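PDB 5FLG: 6-carboxyhexanoate--coa ligase from Bacillus subtilis, which belongs to the 6-carboxyhexanoate--CoA ligase family and binds phosphoaminophosphonic acid-adenylate ester, pimelic acid and magnesium ions. Local coordinates for residues R124-F129 with G226-F231. Numbering follows the deposited sequence.
Sequences RGAVLF and GCRVFF. With ANP (phosphoaminophosphonic acid-adenylate ester), chain D.
Ala126 sets its methyl over one face of the Phe230 ring: CB lies 3.9 Å from the ring centroid and 22° off the normal, a CH-pi contact displaced toward the rim and nearest to CZ. Leu128 reaches the same ring from farther along the strand, its CD1 branch 3.8 Å from Phe230 CD2 and oblique to the ring. With CG of Phe230 turned anti to the carbonyl carbon (chi1 -59°), the ring lies back along its strand, where both aliphatic groups can meet it. On the face of the sheet that carries Val127, Val229, Phe129 and Phe231, the two phenylalanine side chains run side by side in the same direction. Here Phe129 CD2 is 3.9 Å from Phe231 CE1, while Val229 CG1 touches Phe129 CB and lies over one face of the Phe231 ring, toward its rim. Helix 107-116 covers both side chains, with Ala113 touching each.

The backbones are parallel neighbours in the mixed sheet. Val127 N donates to Arg228 O, Phe230 N to Val127 O (2.9 Å) and Phe129 N to Phe230 O, all with N-H...O angles of at least 165°. Beside the first of these bonds a water lies within hydrogen-bonding distance of Gly125 O and Arg228 O, though it has more acceptors near it than protons to give.

At this end phosphoaminophosphonic acid-adenylate ester (ANP) meets both segments. Its O2' donates to Gly125 O at 2.6 Å, and Arg228 NH1 donates to its O4' at 2.9 Å. CB, CG and CD of Arg228 run alongside the ribose, and the bend at chi2 carries the chain on to O4'. Backbone hydrogen bonds and apolar contacts thus join the strands, while loop residue Gly125 and Arg228, its guanidinium braced by Glu191 and Tyr204, grip the ribose from both segments.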
loop_
_atom_site.group_PDB
_atom_site.type_symbol
_atom_site.label_atom_id
_atom_site.label_comp_id
_atom_site.label_asym_id
_atom_site.label_seq_id
_atom_site.Cartn_x
_atom_site.Cartn_y
_atom_site.Cartn_z
ATOM N N ARG A 124 1.849 8.779 15.803
ATOM C CA ARG A 124 1.521 8.929 14.396
ATOM C C ARG A 124 0.029 9.124 14.149
ATOM O O ARG A 124 -0.400 9.572 13.078
ATOM C CB ARG A 124 1.984 7.672 13.663
ATOM C CG ARG A 124 3.495 7.503 13.691
ATOM C CD ARG A 124 3.876 6.031 13.667
ATOM N NE ARG A 124 5.285 5.832 13.324
ATOM C CZ ARG A 124 6.310 6.106 14.133
ATOM N NH1 ARG A 124 6.110 6.615 15.348
ATOM N NH2 ARG A 124 7.551 5.904 13.706
ATOM N N GLY A 125 -0.773 8.753 15.143
ATOM C CA GLY A 125 -2.191 9.051 15.111
ATOM C C GLY A 125 -2.515 9.904 16.310
ATOM O O GLY A 125 -1.800 10.874 16.610
ATOM N N ALA A 126 -3.620 9.557 16.972
ATOM C CA ALA A 126 -4.141 10.350 18.054
ATOM C C ALA A 126 -4.006 9.569 19.348
ATOM O O ALA A 126 -3.967 8.341 19.342
ATOM C CB ALA A 126 -5.611 10.678 17.823
ATOM N N VAL A 127 -3.876 10.322 20.424
ATOM C CA VAL A 127 -3.884 9.787 21.756
ATOM C C VAL A 127 -5.281 9.923 22.309
ATOM O O VAL A 127 -5.920 10.947 22.108
ATOM C CB VAL A 127 -2.913 10.597 22.631
ATOM C CG1 VAL A 127 -3.060 10.194 24.100
ATOM C CG2 VAL A 127 -1.482 10.397 22.130
ATOM N N LEU A 128 -5.720 8.921 23.064
ATOM C CA LEU A 128 -7.006 8.961 23.730
ATOM C C LEU A 128 -6.801 9.120 25.227
ATOM O O LEU A 128 -6.103 8.312 25.854
ATOM C CB LEU A 128 -7.785 7.660 23.471
ATOM C CG LEU A 128 -8.686 7.522 22.240
ATOM C CD1 LEU A 128 -7.975 7.899 20.958
ATOM C CD2 LEU A 128 -9.249 6.114 22.134
ATOM N N PHE A 129 -7.415 10.161 25.795
ATOM C CA PHE A 129 -7.129 10.561 27.128
ATOM C C PHE A 129 -8.424 10.487 27.956
ATOM O O PHE A 129 -9.400 11.192 27.707
ATOM C CB PHE A 129 -6.529 11.975 27.132
ATOM C CG PHE A 129 -5.694 12.278 28.346
ATOM C CD1 PHE A 129 -4.540 11.550 28.611
ATOM C CD2 PHE A 129 -6.113 13.214 29.281
ATOM C CE1 PHE A 129 -3.811 11.770 29.772
ATOM C CE2 PHE A 129 -5.388 13.432 30.442
ATOM C CZ PHE A 129 -4.233 12.708 30.690
ATOM N N GLY A 226 3.855 18.094 16.889
ATOM C CA GLY A 226 2.429 18.316 16.713
ATOM C C GLY A 226 1.692 17.706 17.893
ATOM O O GLY A 226 2.314 17.241 18.838
ATOM N N CYS A 227 0.368 17.664 17.814
ATOM C CA CYS A 227 -0.443 17.077 18.887
ATOM C C CYS A 227 -1.818 16.749 18.332
ATOM O O CYS A 227 -2.386 17.504 17.526
ATOM C CB CYS A 227 -0.564 18.057 20.047
ATOM S SG CYS A 227 -1.847 17.715 21.287
ATOM N N ARG A 228 -2.300 15.572 18.693
ATOM C CA ARG A 228 -3.648 15.184 18.431
ATOM C C ARG A 228 -4.095 14.368 19.662
ATOM O O ARG A 228 -3.717 13.218 19.811
ATOM C CB ARG A 228 -3.709 14.338 17.159
ATOM C CG ARG A 228 -5.032 14.392 16.416
ATOM C CD ARG A 228 -5.186 15.751 15.807
ATOM N NE ARG A 228 -6.211 15.891 14.776
ATOM C CZ ARG A 228 -5.956 16.175 13.505
ATOM N NH1 ARG A 228 -4.730 15.993 12.998
ATOM N NH2 ARG A 228 -6.913 16.667 12.749
ATOM N N VAL A 229 -4.943 14.956 20.477
ATOM C CA VAL A 229 -5.477 14.283 21.671
ATOM C C VAL A 229 -6.995 14.363 21.652
ATOM O O VAL A 229 -7.562 15.452 21.442
ATOM C CB VAL A 229 -4.993 14.977 22.965
ATOM C CG1 VAL A 229 -5.524 14.254 24.191
ATOM C CG2 VAL A 229 -3.474 15.003 23.011
ATOM N N PHE A 230 -7.638 13.234 21.997
ATOM C CA PHE A 230 -9.076 13.177 22.133
ATOM C C PHE A 230 -9.379 12.946 23.605
ATOM O O PHE A 230 -8.990 11.929 24.151
ATOM C CB PHE A 230 -9.674 11.993 21.340
ATOM C CG PHE A 230 -9.381 12.011 19.865
ATOM C CD1 PHE A 230 -9.077 13.195 19.217
ATOM C CD2 PHE A 230 -9.519 10.868 19.112
ATOM C CE1 PHE A 230 -8.778 13.195 17.862
ATOM C CE2 PHE A 230 -9.271 10.875 17.739
ATOM C CZ PHE A 230 -8.888 12.054 17.120
ATOM N N PHE A 231 -10.127 13.849 24.200
ATOM C CA PHE A 231 -10.494 13.727 25.585
ATOM C C PHE A 231 -11.773 12.916 25.677
ATOM O O PHE A 231 -12.804 13.286 25.092
ATOM C CB PHE A 231 -10.669 15.116 26.178
ATOM C CG PHE A 231 -9.379 15.891 26.303
ATOM C CD1 PHE A 231 -8.594 15.775 27.432
ATOM C CD2 PHE A 231 -8.936 16.718 25.266
ATOM C CE1 PHE A 231 -7.413 16.483 27.546
ATOM C CE2 PHE A 231 -7.742 17.409 25.358
ATOM C CZ PHE A 231 -6.975 17.288 26.499
HETATM P PG ANP D . 0.200 15.257 6.708
HETATM O O1G ANP D . 0.778 14.759 5.412
HETATM O O2G ANP D . 0.966 16.425 7.267
HETATM O O3G ANP D . -1.271 15.518 6.709
HETATM P PB ANP D . -0.526 13.715 9.142
HETATM O O1B ANP D . -1.940 13.723 8.681
HETATM O O2B ANP D . 0.113 12.563 9.823
HETATM N N3B ANP D . 0.491 13.943 7.763
HETATM P PA ANP D . -1.200 16.299 10.216
HETATM O O1A ANP D . -0.423 17.523 10.372
HETATM O O2A ANP D . -2.355 16.181 9.263
HETATM O O3A ANP D . -0.234 15.023 10.052
HETATM O "O5'" ANP D . -1.766 15.991 11.737
HETATM C "C5'" ANP D . -1.028 16.375 12.862
HETATM C "C4'" ANP D . -1.000 15.222 13.869
HETATM O "O4'" ANP D . -2.349 14.844 14.174
HETATM C "C3'" ANP D . -0.314 13.987 13.308
HETATM O "O3'" ANP D . 1.070 13.963 13.638
HETATM C "C2'" ANP D . -1.014 12.869 14.023
HETATM O "O2'" ANP D . -0.465 12.751 15.336
HETATM C "C1'" ANP D . -2.411 13.413 14.130
HETATM N N9 ANP D . -3.201 12.909 13.001
HETATM C C8 ANP D . -3.148 13.305 11.680
HETATM N N7 ANP D . -4.096 12.657 10.963
HETATM C C5 ANP D . -4.732 11.808 11.828
HETATM C C6 ANP D . -5.798 10.795 11.757
HETATM N N6 ANP D . -6.410 10.493 10.608
HETATM N N1 ANP D . -6.169 10.159 12.889
HETATM C C2 ANP D . -5.559 10.407 14.054
HETATM N N3 ANP D . -4.626 11.356 14.237
HETATM C C4 ANP D . -4.119 11.981 13.148
HETATM O O HOH W 1 -1.256 12.421 18.895
#